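Local coordinates for translocator protein BipD (Burkholderia pseudomallei, PDB 3NFT), which is required for invasion of epithelial cells and survival inside host cells, and probably regulates secretion of the effectors BipB and BipC and their insertion into the target membrane, at residues Ala141-Val144 and Glu145-Lys149; Ala182-Gln185 and Gln186-His190; Lys207-Gly210 and Asp211-Ile215; Ile223-Asp226 and Lys227-Met231. All blocks are in the same frame, centred on the assembly; numbering follows the deposited sequence.

Interaction 1 of 4, residues Ala141-Val144 and Glu145-Lys149; sequences ATIV and EGLTK
Glu145 opens the second half of this stretch of helix 121-160 by giving its N-H to Ala141 O at 2.9 Å, the first of four successive i to i+4 bonds that join residues 141-144 to 145-149. Its CB rests on the same carbonyl, but CG stands anti to the backbone N (chi1 159°) and the chain bends beyond it, carrying the carboxylate off the helix to a salt bridge with Arg82 on helix 76-103. Gly146, with no side chain to add, repeats the backbone pattern with Thr142 O. Leu147 bonds through N to Ile143 O and lies side by side with Ile143, both side chains pointing the same way; Leu147 CD2 is 4.2 Å from Ile143 CG2. Together they line one flank, where Ile143 meets Trp205 and Leu209 and Leu147 meets Met194 and Leu268. Thr148 closes the turn twice over. Its N reaches Val144 O at 2.9 Å, and its hydroxyl donates to the same oxygen, Thr148 OG1 to Val144 O measuring 2.7 Å. With OG1 beside its own backbone N (chi1 -57°), the hydroxyl can fold back along the helix, and the two donors approach from opposite faces of the carbonyl plane. Val144 CG1 lies 3.8 Å from Thr148 OG1, the valine facing Val85 and Tyr272. The chemistry is that of a buried helix, in a predicted coiled-coil region, packed among helices 76-103, 202-209 and 244-295 and strand 193-195: Thr148, which also touches Arg82, satisfies its hydroxyl within its own helix.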
ATOM      1  N   ALA A 141       0.889  19.809  -7.973  1.00 14.35           N
ATOM      2  CA  ALA A 141       1.521  21.087  -7.788  1.00 15.49           C
ATOM      3  C   ALA A 141       2.171  21.548  -9.095  1.00 14.16           C
ATOM      4  O   ALA A 141       2.067  22.711  -9.471  1.00 14.69           O
ATOM      5  CB  ALA A 141       2.567  21.018  -6.652  1.00 16.49           C
ATOM      6  N   THR A 142       2.884  20.649  -9.774  1.00 13.79           N
ATOM      7  CA  THR A 142       3.573  21.015 -11.008  1.00 14.74           C
ATOM      8  C   THR A 142       2.558  21.373 -12.090  1.00 13.70           C
ATOM      9  O   THR A 142       2.704  22.360 -12.798  1.00 13.41           O
ATOM     10  CB  THR A 142       4.438  19.852 -11.500  1.00 16.31           C
ATOM     11  OG1 THR A 142       5.399  19.530 -10.492  1.00 20.33           O
ATOM     12  CG2 THR A 142       5.151  20.258 -12.779  1.00 19.17           C
ATOM     13  N   ILE A 143       1.512  20.560 -12.214  1.00 12.35           N
ATOM     14  CA  ILE A 143       0.495  20.800 -13.231  1.00 12.51           C
ATOM     15  C   ILE A 143      -0.250  22.101 -12.963  1.00 11.76           C
ATOM     16  O   ILE A 143      -0.446  22.920 -13.857  1.00 10.72           O
ATOM     17  CB  ILE A 143      -0.520  19.656 -13.275  1.00 13.68           C
ATOM     18  CG1 ILE A 143       0.168  18.354 -13.675  1.00 16.18           C
ATOM     19  CG2 ILE A 143      -1.691  19.970 -14.218  1.00 14.11           C
ATOM     20  CD1 ILE A 143      -0.649  17.140 -13.373  1.00 20.86           C
ATOM     21  N   VAL A 144      -0.687  22.292 -11.716  1.00 10.99           N
ATOM     22  CA  VAL A 144      -1.402  23.530 -11.404  1.00 12.01           C
ATOM     23  C   VAL A 144      -0.532  24.779 -11.533  1.00 11.61           C
ATOM     24  O   VAL A 144      -1.015  25.786 -12.034  1.00 12.83           O
ATOM     25  CB  VAL A 144      -2.109  23.431 -10.049  1.00 10.81           C
ATOM     26  CG1 VAL A 144      -2.692  24.788  -9.654  1.00 12.17           C
ATOM     27  CG2 VAL A 144      -3.192  22.365 -10.155  1.00 12.81           C
ATOM     28  N   GLU A 145       0.741  24.711 -11.123  1.00 12.43           N
ATOM     29  CA  GLU A 145       1.700  25.821 -11.334  1.00 13.52           C
ATOM     30  C   GLU A 145       1.793  26.180 -12.805  1.00 12.80           C
ATOM     31  O   GLU A 145       1.687  27.336 -13.174  1.00 12.85           O
ATOM     32  CB  GLU A 145       3.115  25.443 -10.862  1.00 15.91           C
ATOM     33  CG  GLU A 145       4.315  26.282 -11.472  1.00 20.64           C
ATOM     34  CD  GLU A 145       4.385  27.690 -10.961  1.00 26.95           C
ATOM     35  OE1 GLU A 145       5.249  28.471 -11.431  1.00 29.28           O
ATOM     36  OE2 GLU A 145       3.583  28.019 -10.067  1.00 29.83           O
ATOM     37  N   GLY A 146       1.980  25.174 -13.639  1.00 12.28           N
ATOM     38  CA  GLY A 146       2.151  25.422 -15.072  1.00 11.10           C
ATOM     39  C   GLY A 146       0.897  25.957 -15.724  1.00 10.42           C
ATOM     40  O   GLY A 146       0.923  26.900 -16.525  1.00 10.72           O
ATOM     41  N   LEU A 147      -0.232  25.351 -15.403  1.00 10.05           N
ATOM     42  CA  LEU A 147      -1.481  25.816 -15.977  1.00 10.97           C
ATOM     43  C   LEU A 147      -1.814  27.230 -15.490  1.00  9.46           C
ATOM     44  O   LEU A 147      -2.381  28.017 -16.232  1.00  9.91           O
ATOM     45  CB  LEU A 147      -2.608  24.828 -15.725  1.00 12.98           C
ATOM     46  CG  LEU A 147      -2.774  23.724 -16.794  1.00 17.42           C
ATOM     47  CD1 LEU A 147      -3.333  24.252 -18.103  1.00 20.90           C
ATOM     48  CD2 LEU A 147      -1.463  22.975 -17.085  1.00 20.29           C
ATOM     49  N   THR A 148      -1.465  27.543 -14.248  1.00  9.35           N
ATOM     50  CA  THR A 148      -1.739  28.881 -13.752  1.00  8.74           C
ATOM     51  C   THR A 148      -0.804  29.899 -14.407  1.00  8.74           C
ATOM     52  O   THR A 148      -1.196  31.024 -14.687  1.00  9.60           O
ATOM     53  CB  THR A 148      -1.670  28.949 -12.211  1.00  9.13           C
ATOM     54  OG1 THR A 148      -2.603  27.993 -11.665  1.00 11.55           O
ATOM     55  CG2 THR A 148      -2.005  30.355 -11.704  1.00 10.59           C
ATOM     56  N   LYS A 149       0.443  29.502 -14.662  1.00  9.33           N
ATOM     57  CA  LYS A 149       1.319  30.369 -15.431  1.00 10.12           C
ATOM     58  C   LYS A 149       0.785  30.650 -16.832  1.00  9.58           C
ATOM     59  O   LYS A 149       0.818  31.788 -17.326  1.00  9.68           O
ATOM     60  CB  LYS A 149       2.709  29.746 -15.500  1.00 11.93           C
ATOM     61  CG  LYS A 149       3.652  30.531 -16.339  1.00 17.26           C
ATOM     62  CD  LYS A 149       4.018  31.885 -15.788  1.00 24.39           C
ATOM     63  CE  LYS A 149       5.314  32.370 -16.459  1.00 26.93           C
ATOM     64  NZ  LYS A 149       5.525  33.815 -16.315  1.00 32.26           N
TER

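Interaction 2 of 4, residues Ala182-Gln185 and Gln186-His190; sequences ALIQ and QVIDH
Gln185 and Asp189 form an i to i+4 side-chain bridge on the last turn of helix 177-189, at the surface of the protein. From CB the glutamine starts with CG anti to its backbone N (chi1 -169°), and that CG comes within 3.8 Å of Asp189 OD1. A bend at the next bond (chi2 66°) swings CD round toward the aspartate. The amide then divides its work: NE2 donates to Asp189 OD2 at 3.1 Å, while OE1 accepts from Arg232 of helix 226-233, and two partners at two ends would fix the rotation of the group. Asp189 OD2 lies practically in the amide plane, yet the nitrogen meets the carboxylate from above its plane, the two planes being turned 46° apart. NE2 also passes over Ile188, 3.7 Å from its CG2. Under this bridge the backbone bond from Asp189 N to Gln185 O is short, whereas that from Val187 N to Leu183 O is weak.

On the neighbouring flank Ile184 and Ile188 make a looser apolar contact, and both side chains turn to helix 226-233, Ile184 meeting Arg232 and Ile188 meeting Leu228 and Ile229. Leu183 O has a further partner in a water that spans the turn: it donates both to this carbonyl oxygen and to Gln186 OE1, at 2.7 Å from each.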
ATOM      1  N   ALA A 182       1.158  39.092 -33.048  1.00 12.75           N
ATOM      2  CA  ALA A 182       2.515  38.874 -32.589  1.00 13.14           C
ATOM      3  C   ALA A 182       2.564  38.643 -31.066  1.00 12.72           C
ATOM      4  O   ALA A 182       3.330  37.793 -30.570  1.00 14.20           O
ATOM      5  CB  ALA A 182       3.448  40.058 -33.010  1.00 14.28           C
ATOM      6  N   LEU A 183       1.779  39.422 -30.326  1.00 11.91           N
ATOM      7  CA  LEU A 183       1.687  39.227 -28.876  1.00 11.78           C
ATOM      8  C   LEU A 183       1.173  37.827 -28.537  1.00 11.10           C
ATOM      9  O   LEU A 183       1.720  37.145 -27.675  1.00 11.90           O
ATOM     10  CB  LEU A 183       0.791  40.308 -28.240  1.00 12.44           C
ATOM     11  CG  LEU A 183       1.320  41.724 -28.191  1.00 14.46           C
ATOM     12  CD1 LEU A 183       0.202  42.688 -27.742  1.00 16.92           C
ATOM     13  CD2 LEU A 183       2.485  41.817 -27.221  1.00 18.04           C
ATOM     14  N   ILE A 184       0.113  37.399 -29.217  1.00 10.69           N
ATOM     15  CA  ILE A 184      -0.449  36.082 -28.990  1.00 10.51           C
ATOM     16  C   ILE A 184       0.538  34.990 -29.361  1.00 10.39           C
ATOM     17  O   ILE A 184       0.671  33.998 -28.661  1.00 11.08           O
ATOM     18  CB  ILE A 184      -1.819  35.902 -29.667  1.00 10.15           C
ATOM     19  CG1 ILE A 184      -2.840  36.895 -29.060  1.00 11.49           C
ATOM     20  CG2 ILE A 184      -2.334  34.455 -29.512  1.00 11.89           C
ATOM     21  CD1 ILE A 184      -4.125  37.021 -29.774  1.00 12.55           C
ATOM     22  N   GLN A 185       1.222  35.141 -30.492  1.00 11.56           N
ATOM     23  CA  GLN A 185       2.178  34.143 -30.874  1.00 13.23           C
ATOM     24  C   GLN A 185       3.300  33.999 -29.854  1.00 13.66           C
ATOM     25  O   GLN A 185       3.801  32.889 -29.608  1.00 13.82           O
ATOM     26  CB  GLN A 185       2.721  34.487 -32.265  1.00 13.72           C
ATOM     27  CG  GLN A 185       3.552  33.348 -32.877  1.00 15.13           C
ATOM     28  CD  GLN A 185       2.721  32.112 -33.170  1.00 17.00           C
ATOM     29  OE1 GLN A 185       1.680  32.197 -33.836  1.00 21.25           O
ATOM     30  NE2 GLN A 185       3.161  30.951 -32.651  1.00 17.74           N
ATOM     31  N   GLN A 186       3.685  35.110 -29.228  1.00 14.19           N
ATOM     32  CA  GLN A 186       4.698  35.095 -28.156  1.00 17.09           C
ATOM     33  C   GLN A 186       4.262  34.198 -26.992  1.00 15.49           C
ATOM     34  O   GLN A 186       5.038  33.449 -26.429  1.00 15.68           O
ATOM     35  CB  GLN A 186       4.957  36.517 -27.725  1.00 18.93           C
ATOM     36  CG  GLN A 186       6.098  36.773 -26.829  1.00 25.69           C
ATOM     37  CD  GLN A 186       6.417  38.273 -26.735  1.00 32.12           C
ATOM     38  OE1 GLN A 186       5.546  39.110 -26.429  1.00 34.24           O
ATOM     39  NE2 GLN A 186       7.680  38.617 -27.004  1.00 35.75           N
ATOM     40  N   VAL A 187       2.985  34.252 -26.649  1.00 13.70           N
ATOM     41  CA  VAL A 187       2.460  33.342 -25.656  1.00 13.33           C
ATOM     42  C   VAL A 187       2.517  31.888 -26.120  1.00 13.18           C
ATOM     43  O   VAL A 187       2.932  31.014 -25.398  1.00 14.43           O
ATOM     44  CB  VAL A 187       1.018  33.739 -25.258  1.00 13.18           C
ATOM     45  CG1 VAL A 187       0.428  32.703 -24.279  1.00 13.49           C
ATOM     46  CG2 VAL A 187       1.036  35.167 -24.682  1.00 15.09           C
ATOM     47  N   ILE A 188       2.059  31.625 -27.326  1.00 13.21           N
ATOM     48  CA  ILE A 188       2.042  30.259 -27.853  1.00 13.07           C
ATOM     49  C   ILE A 188       3.467  29.687 -27.830  1.00 13.95           C
ATOM     50  O   ILE A 188       3.688  28.524 -27.447  1.00 14.88           O
ATOM     51  CB  ILE A 188       1.458  30.238 -29.296  1.00 12.90           C
ATOM     52  CG1 ILE A 188      -0.033  30.581 -29.315  1.00 13.62           C
ATOM     53  CG2 ILE A 188       1.707  28.856 -29.973  1.00 13.32           C
ATOM     54  CD1 ILE A 188      -0.643  30.715 -30.712  1.00 14.65           C
ATOM     55  N   ASP A 189       4.420  30.518 -28.226  1.00 14.90           N
ATOM     56  CA  ASP A 189       5.817  30.090 -28.317  1.00 15.77           C
ATOM     57  C   ASP A 189       6.469  29.788 -26.996  1.00 16.76           C
ATOM     58  O   ASP A 189       7.488  29.109 -26.946  1.00 18.60           O
ATOM     59  CB  ASP A 189       6.667  31.145 -29.035  1.00 15.49           C
ATOM     60  CG  ASP A 189       6.373  31.214 -30.515  1.00 17.13           C
ATOM     61  OD1 ASP A 189       6.775  32.205 -31.127  1.00 20.53           O
ATOM     62  OD2 ASP A 189       5.705  30.308 -31.052  1.00 19.26           O
ATOM     63  N   HIS A 190       5.897  30.275 -25.899  1.00 16.34           N
ATOM     64  CA  HIS A 190       6.528  30.091 -24.608  1.00 17.78           C
ATOM     65  C   HIS A 190       5.643  29.397 -23.594  1.00 16.22           C
ATOM     66  O   HIS A 190       5.851  29.518 -22.382  1.00 17.66           O
ATOM     67  CB  HIS A 190       7.036  31.433 -24.110  1.00 18.79           C
ATOM     68  CG  HIS A 190       8.064  32.041 -25.016  1.00 21.92           C
ATOM     69  ND1 HIS A 190       9.398  31.692 -24.964  1.00 25.70           N
ATOM     70  CD2 HIS A 190       7.954  32.961 -26.001  1.00 24.50           C
ATOM     71  CE1 HIS A 190      10.067  32.378 -25.876  1.00 27.00           C
ATOM     72  NE2 HIS A 190       9.216  33.157 -26.517  1.00 28.16           N
TER
HETATM   73  O   HOH W   1       2.989  38.480 -25.639  1.00 30.43           O

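Interaction 3 of 4, residues Lys207-Gly210 and Asp211-Ile215; sequences KELG and DAVSI
Leu209, the last residue of helix 202-209, faces two side chains of the strand that follows, and meets each at a different angle. Against Val213 it lies aslant, its CB 3.6 Å from Val213 CG2. Against Ile215 it stands nearly perpendicular, the methyls meeting at 4.0 Å between Leu209 CD1 and Ile215 CD1. Val213 CG2 sits between its own backbone N and carbonyl carbon (the methyl CG1 having chi1 -58°), and from there it reaches the leucine and also Gly210 O, 3.5 Å away. Residues 213 and 215 alternate with Ser214, so both hydrophobic side chains come from the same face of the strand.

The backbone reverses between Leu209 and Val213. Gly210 leaves the helix with phi 77°, a value that favours glycine, and begins a type I beta turn running to Val213; the closing bond, Val213 N to Gly210 O, is long at 3.4 Å and weak. A water bridges the bend, donating a hydrogen bond to Leu209 O at 2.7 Å and accepting one from Ala212 N. It thereby occupies a carbonyl released at the end of the helix.

This helix-turn-strand unit is thus folded back on itself around a small apolar cluster. The strand 213-215 lies at one border of a three-stranded antiparallel sheet beside 220-223, with Val221 packed against Val213 and Ile215, while Trp205 and Ile202 of helix 202-209 cover Ile215 from the helical side.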
ATOM      1  N   LYS A 207      -6.416  10.721 -18.781  1.00 15.06           N
ATOM      2  CA  LYS A 207      -7.856  10.738 -18.465  1.00 16.00           C
ATOM      3  C   LYS A 207      -8.190  11.827 -17.456  1.00 16.15           C
ATOM      4  O   LYS A 207      -9.183  12.535 -17.621  1.00 17.16           O
ATOM      5  CB  LYS A 207      -8.338   9.396 -17.933  1.00 16.57           C
ATOM      6  CG  LYS A 207      -8.384   8.291 -18.968  1.00 18.57           C
ATOM      7  CD  LYS A 207      -9.000   7.026 -18.391  1.00 22.67           C
ATOM      8  CE  LYS A 207      -8.974   5.863 -19.382  1.00 25.37           C
ATOM      9  NZ  LYS A 207      -9.473   4.602 -18.735  1.00 28.95           N
ATOM     10  N   GLU A 208      -7.347  11.954 -16.443  1.00 15.46           N
ATOM     11  CA  GLU A 208      -7.574  12.916 -15.351  1.00 15.94           C
ATOM     12  C   GLU A 208      -7.556  14.352 -15.874  1.00 15.47           C
ATOM     13  O   GLU A 208      -8.404  15.177 -15.495  1.00 16.29           O
ATOM     14  CB  GLU A 208      -6.497  12.727 -14.277  1.00 16.77           C
ATOM     15  CG  GLU A 208      -6.524  13.777 -13.161  1.00 20.55           C
ATOM     16  CD  GLU A 208      -7.373  13.400 -11.966  1.00 24.48           C
ATOM     17  OE1 GLU A 208      -7.901  12.260 -11.874  1.00 24.20           O
ATOM     18  OE2 GLU A 208      -7.484  14.284 -11.083  1.00 25.76           O
ATOM     19  N   LEU A 209      -6.596  14.680 -16.740  1.00 14.69           N
ATOM     20  CA  LEU A 209      -6.394  16.074 -17.130  1.00 15.12           C
ATOM     21  C   LEU A 209      -7.242  16.532 -18.309  1.00 16.65           C
ATOM     22  O   LEU A 209      -7.554  17.728 -18.416  1.00 18.34           O
ATOM     23  CB  LEU A 209      -4.924  16.359 -17.371  1.00 14.28           C
ATOM     24  CG  LEU A 209      -4.020  16.128 -16.139  1.00 14.80           C
ATOM     25  CD1 LEU A 209      -2.592  16.487 -16.449  1.00 14.52           C
ATOM     26  CD2 LEU A 209      -4.485  16.957 -14.896  1.00 16.91           C
ATOM     27  N   GLY A 210      -7.600  15.596 -19.187  1.00 17.27           N
ATOM     28  CA  GLY A 210      -8.398  15.909 -20.358  1.00 18.31           C
ATOM     29  C   GLY A 210      -7.616  16.564 -21.475  1.00 19.01           C
ATOM     30  O   GLY A 210      -6.398  16.707 -21.401  1.00 18.50           O
ATOM     31  N   ASP A 211      -8.321  16.974 -22.521  1.00 20.41           N
ATOM     32  CA  ASP A 211      -7.645  17.359 -23.739  1.00 20.87           C
ATOM     33  C   ASP A 211      -7.254  18.827 -23.825  1.00 19.37           C
ATOM     34  O   ASP A 211      -6.837  19.277 -24.875  1.00 20.03           O
ATOM     35  CB  ASP A 211      -8.414  16.891 -24.987  1.00 22.37           C
ATOM     36  CG  ASP A 211      -9.766  17.501 -25.118  1.00 25.93           C
ATOM     37  OD1 ASP A 211     -10.078  18.453 -24.378  1.00 26.97           O
ATOM     38  OD2 ASP A 211     -10.530  17.012 -26.005  1.00 30.53           O
ATOM     39  N   ALA A 212      -7.332  19.572 -22.717  1.00 17.32           N
ATOM     40  CA  ALA A 212      -6.702  20.881 -22.679  1.00 15.90           C
ATOM     41  C   ALA A 212      -5.172  20.727 -22.628  1.00 15.04           C
ATOM     42  O   ALA A 212      -4.458  21.694 -22.841  1.00 14.80           O
ATOM     43  CB  ALA A 212      -7.195  21.704 -21.507  1.00 16.22           C
ATOM     44  N   VAL A 213      -4.688  19.512 -22.317  1.00 13.68           N
ATOM     45  CA  VAL A 213      -3.256  19.208 -22.331  1.00 14.30           C
ATOM     46  C   VAL A 213      -3.011  17.967 -23.154  1.00 15.23           C
ATOM     47  O   VAL A 213      -3.948  17.239 -23.473  1.00 15.48           O
ATOM     48  CB  VAL A 213      -2.665  19.003 -20.933  1.00 13.81           C
ATOM     49  CG1 VAL A 213      -2.902  20.271 -20.083  1.00 16.52           C
ATOM     50  CG2 VAL A 213      -3.263  17.742 -20.271  1.00 14.58           C
ATOM     51  N   SER A 214      -1.744  17.784 -23.524  1.00 16.72           N
ATOM     52  CA  SER A 214      -1.266  16.550 -24.097  1.00 18.11           C
ATOM     53  C   SER A 214      -0.178  16.030 -23.196  1.00 17.95           C
ATOM     54  O   SER A 214       0.565  16.814 -22.608  1.00 18.69           O
ATOM     55  CB  SER A 214      -0.719  16.820 -25.504  1.00 18.80           C
ATOM     56  OG  SER A 214      -1.768  17.222 -26.345  1.00 23.21           O
ATOM     57  N   ILE A 215      -0.095  14.711 -23.054  1.00 17.54           N
ATOM     58  CA  ILE A 215       0.944  14.096 -22.246  1.00 17.11           C
ATOM     59  C   ILE A 215       1.679  13.080 -23.099  1.00 18.67           C
ATOM     60  O   ILE A 215       1.062  12.193 -23.700  1.00 18.88           O
ATOM     61  CB  ILE A 215       0.392  13.390 -20.992  1.00 16.85           C
ATOM     62  CG1 ILE A 215      -0.624  14.290 -20.300  1.00 15.99           C
ATOM     63  CG2 ILE A 215       1.530  13.036 -20.037  1.00 17.10           C
ATOM     64  CD1 ILE A 215      -1.178  13.696 -19.008  1.00 15.12           C
TER
HETATM   65  O   HOH W   2      -8.796  19.277 -20.187  1.00 20.51           O

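Interaction 4 of 4, residues Ile223-Asp226 and Lys227-Met231; sequences INPD and KLIKM
Asp226 turns its CG into the cleft between its backbone N and carbonyl carbon (chi1 58°), and Lys227, bent at chi2 (107°), runs its aliphatic chain alongside it; together they dress the start of helix 226-233, where Pro225 holds the N-cap position. Lys227 CD lies 3.3 Å from Asp226 OD2, which also takes a weak, strongly bent bond from Lys227 N. The lysine nitrogen itself stops short of a salt bridge with this carboxylate. Its ion-pair partner is Asp264 on helix 244-295, and the lysine chain rests on Gln257, Asn260 and Ile261 of that helix.

Just before the helix, Asn224 makes an Asx turn: its OD1 accepts from Asp226 N at 3.0 Å, the donor standing above the amide plane. Pro225 then supplies the first helical carbonyl, and Ile229 N meets Pro225 O at 2.9 Å, nearly along the C=O axis. Pro225 and Ile229 point the same way, Pro225 CG and Ile229 CD1 touching at 3.9 Å, a small apolar contact over the first turn. Asp226 O repeats the helical pattern with Lys230 N. The positive end of the helix dipole would probably favour the Asp226 carboxylate here.

Two waters complete the start of the helix. One joins Asn224 O to Leu228 N. The other bridges the acid and the amine, 2.6 Å from Asp226 OD2 and equally far from Lys227 NZ.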
ATOM      1  N   ILE A 223       0.570  22.192 -23.067  1.00 13.83           N
ATOM      2  CA  ILE A 223      -0.719  22.849 -23.097  1.00 13.18           C
ATOM      3  C   ILE A 223      -1.180  22.977 -24.538  1.00 12.41           C
ATOM      4  O   ILE A 223      -0.426  23.471 -25.399  1.00 13.10           O
ATOM      5  CB  ILE A 223      -0.607  24.218 -22.437  1.00 13.44           C
ATOM      6  CG1 ILE A 223      -0.150  24.046 -20.979  1.00 16.24           C
ATOM      7  CG2 ILE A 223      -1.912  24.988 -22.543  1.00 13.66           C
ATOM      8  CD1 ILE A 223       0.231  25.309 -20.369  1.00 16.58           C
ATOM      9  N   ASN A 224      -2.393  22.514 -24.815  1.00 12.17           N
ATOM     10  CA  ASN A 224      -2.958  22.578 -26.165  1.00 12.45           C
ATOM     11  C   ASN A 224      -3.151  24.064 -26.536  1.00 12.36           C
ATOM     12  O   ASN A 224      -3.901  24.781 -25.848  1.00 11.83           O
ATOM     13  CB  ASN A 224      -4.292  21.807 -26.187  1.00 14.05           C
ATOM     14  CG  ASN A 224      -4.909  21.712 -27.540  1.00 16.36           C
ATOM     15  OD1 ASN A 224      -4.574  22.462 -28.467  1.00 18.95           O
ATOM     16  ND2 ASN A 224      -5.868  20.771 -27.673  1.00 19.29           N
ATOM     17  N   PRO A 225      -2.498  24.527 -27.625  1.00 12.14           N
ATOM     18  CA  PRO A 225      -2.590  25.924 -28.008  1.00 12.28           C
ATOM     19  C   PRO A 225      -3.823  26.293 -28.845  1.00 12.00           C
ATOM     20  O   PRO A 225      -3.898  27.391 -29.380  1.00 12.62           O
ATOM     21  CB  PRO A 225      -1.323  26.142 -28.807  1.00 12.59           C
ATOM     22  CG  PRO A 225      -1.118  24.810 -29.475  1.00 12.63           C
ATOM     23  CD  PRO A 225      -1.564  23.773 -28.485  1.00 12.11           C
ATOM     24  N   ASP A 226      -4.787  25.393 -28.940  1.00 13.06           N
ATOM     25  CA  ASP A 226      -5.875  25.549 -29.901  1.00 13.87           C
ATOM     26  C   ASP A 226      -6.692  26.837 -29.685  1.00 13.39           C
ATOM     27  O   ASP A 226      -7.009  27.542 -30.637  1.00 12.64           O
ATOM     28  CB  ASP A 226      -6.808  24.324 -29.966  1.00 14.63           C
ATOM     29  CG  ASP A 226      -7.473  23.954 -28.624  1.00 16.35           C
ATOM     30  OD1 ASP A 226      -8.442  23.176 -28.695  1.00 19.93           O
ATOM     31  OD2 ASP A 226      -7.014  24.339 -27.532  1.00 18.86           O
ATOM     32  N   LYS A 227      -6.987  27.186 -28.435  1.00 12.72           N
ATOM     33  CA  LYS A 227      -7.790  28.396 -28.212  1.00 12.53           C
ATOM     34  C   LYS A 227      -6.977  29.653 -28.549  1.00 12.13           C
ATOM     35  O   LYS A 227      -7.504  30.602 -29.109  1.00 12.24           O
ATOM     36  CB  LYS A 227      -8.324  28.448 -26.766  1.00 12.12           C
ATOM     37  CG  LYS A 227      -9.415  27.427 -26.510  1.00 14.85           C
ATOM     38  CD  LYS A 227      -9.006  26.252 -25.673  1.00 16.66           C
ATOM     39  CE  LYS A 227     -10.072  25.152 -25.665  1.00 17.67           C
ATOM     40  NZ  LYS A 227      -9.860  24.023 -24.693  1.00 18.64           N
ATOM     41  N   LEU A 228      -5.692  29.660 -28.195  1.00 10.84           N
ATOM     42  CA  LEU A 228      -4.841  30.792 -28.541  1.00 11.41           C
ATOM     43  C   LEU A 228      -4.710  30.955 -30.053  1.00 11.36           C
ATOM     44  O   LEU A 228      -4.683  32.064 -30.552  1.00 12.30           O
ATOM     45  CB  LEU A 228      -3.464  30.641 -27.907  1.00 11.39           C
ATOM     46  CG  LEU A 228      -3.390  30.842 -26.387  1.00 11.16           C
ATOM     47  CD1 LEU A 228      -2.031  30.400 -25.848  1.00 13.40           C
ATOM     48  CD2 LEU A 228      -3.753  32.280 -26.035  1.00 14.42           C
ATOM     49  N   ILE A 229      -4.590  29.832 -30.760  1.00 11.86           N
ATOM     50  CA  ILE A 229      -4.563  29.842 -32.236  1.00 13.15           C
ATOM     51  C   ILE A 229      -5.848  30.426 -32.820  1.00 13.20           C
ATOM     52  O   ILE A 229      -5.810  31.267 -33.711  1.00 14.17           O
ATOM     53  CB  ILE A 229      -4.311  28.432 -32.752  1.00 13.54           C
ATOM     54  CG1 ILE A 229      -2.864  28.046 -32.441  1.00 15.15           C
ATOM     55  CG2 ILE A 229      -4.657  28.367 -34.264  1.00 15.14           C
ATOM     56  CD1 ILE A 229      -2.518  26.566 -32.724  1.00 15.65           C
ATOM     57  N   LYS A 230      -6.985  30.033 -32.271  1.00 13.78           N
ATOM     58  CA  LYS A 230      -8.274  30.549 -32.736  1.00 13.73           C
ATOM     59  C   LYS A 230      -8.355  32.051 -32.476  1.00 12.37           C
ATOM     60  O   LYS A 230      -8.812  32.809 -33.320  1.00 13.96           O
ATOM     61  CB  LYS A 230      -9.467  29.785 -32.129  1.00 15.61           C
ATOM     62  CG  LYS A 230      -9.666  28.419 -32.753  1.00 19.92           C
ATOM     63  CD  LYS A 230     -10.705  27.600 -32.066  1.00 25.41           C
ATOM     64  CE  LYS A 230     -10.741  26.170 -32.629  1.00 28.76           C
ATOM     65  NZ  LYS A 230     -10.703  26.128 -34.113  1.00 32.27           N
ATOM     66  N   MET A 231      -7.879  32.489 -31.303  1.00 11.83           N
ATOM     67  CA  MET A 231      -7.813  33.924 -31.000  1.00 11.04           C
ATOM     68  C   MET A 231      -6.905  34.662 -31.993  1.00 11.32           C
ATOM     69  O   MET A 231      -7.283  35.667 -32.578  1.00 12.00           O
ATOM     70  CB  MET A 231      -7.298  34.120 -29.575  1.00 12.28           C
ATOM     71  CG  MET A 231      -8.278  33.797 -28.480  1.00 14.22           C
ATOM     72  SD  MET A 231      -7.403  33.925 -26.900  1.00 21.21           S
ATOM     73  CE  MET A 231      -8.677  34.458 -25.811  1.00 21.40           C
TER
HETATM   74  O   HOH W   3      -4.985  27.436 -25.958  1.00 13.23           O
HETATM   75  O   HOH W   4      -7.397  23.243 -25.185  1.00 22.07           O

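How the interactions relate
Following the chain, interaction 1 joins successive turns in the middle of helix 121-160, interaction 2 closes the last turn of helix 177-189, interaction 3 the reversal from helix 202-209 into strand 213-215, and interaction 4 the passage from strand 220-223 into helix 226-233. Each is complete before the next begins, so none nests or crosses. In space several touch, though interaction 2 meets only interaction 4. Interaction 1 touches interaction 3 through Ile143 and Leu209 and interaction 4 through Leu147 and Ile223. Interactions 2 and 4 pack helix on helix, Val187 and Ile188 against Leu228. Interactions 3 and 4 meet beside paired strands 213-215 and 220-223, where Ala212 O probably accepts a hydrogen bond from Asn224 N (3.0 Å).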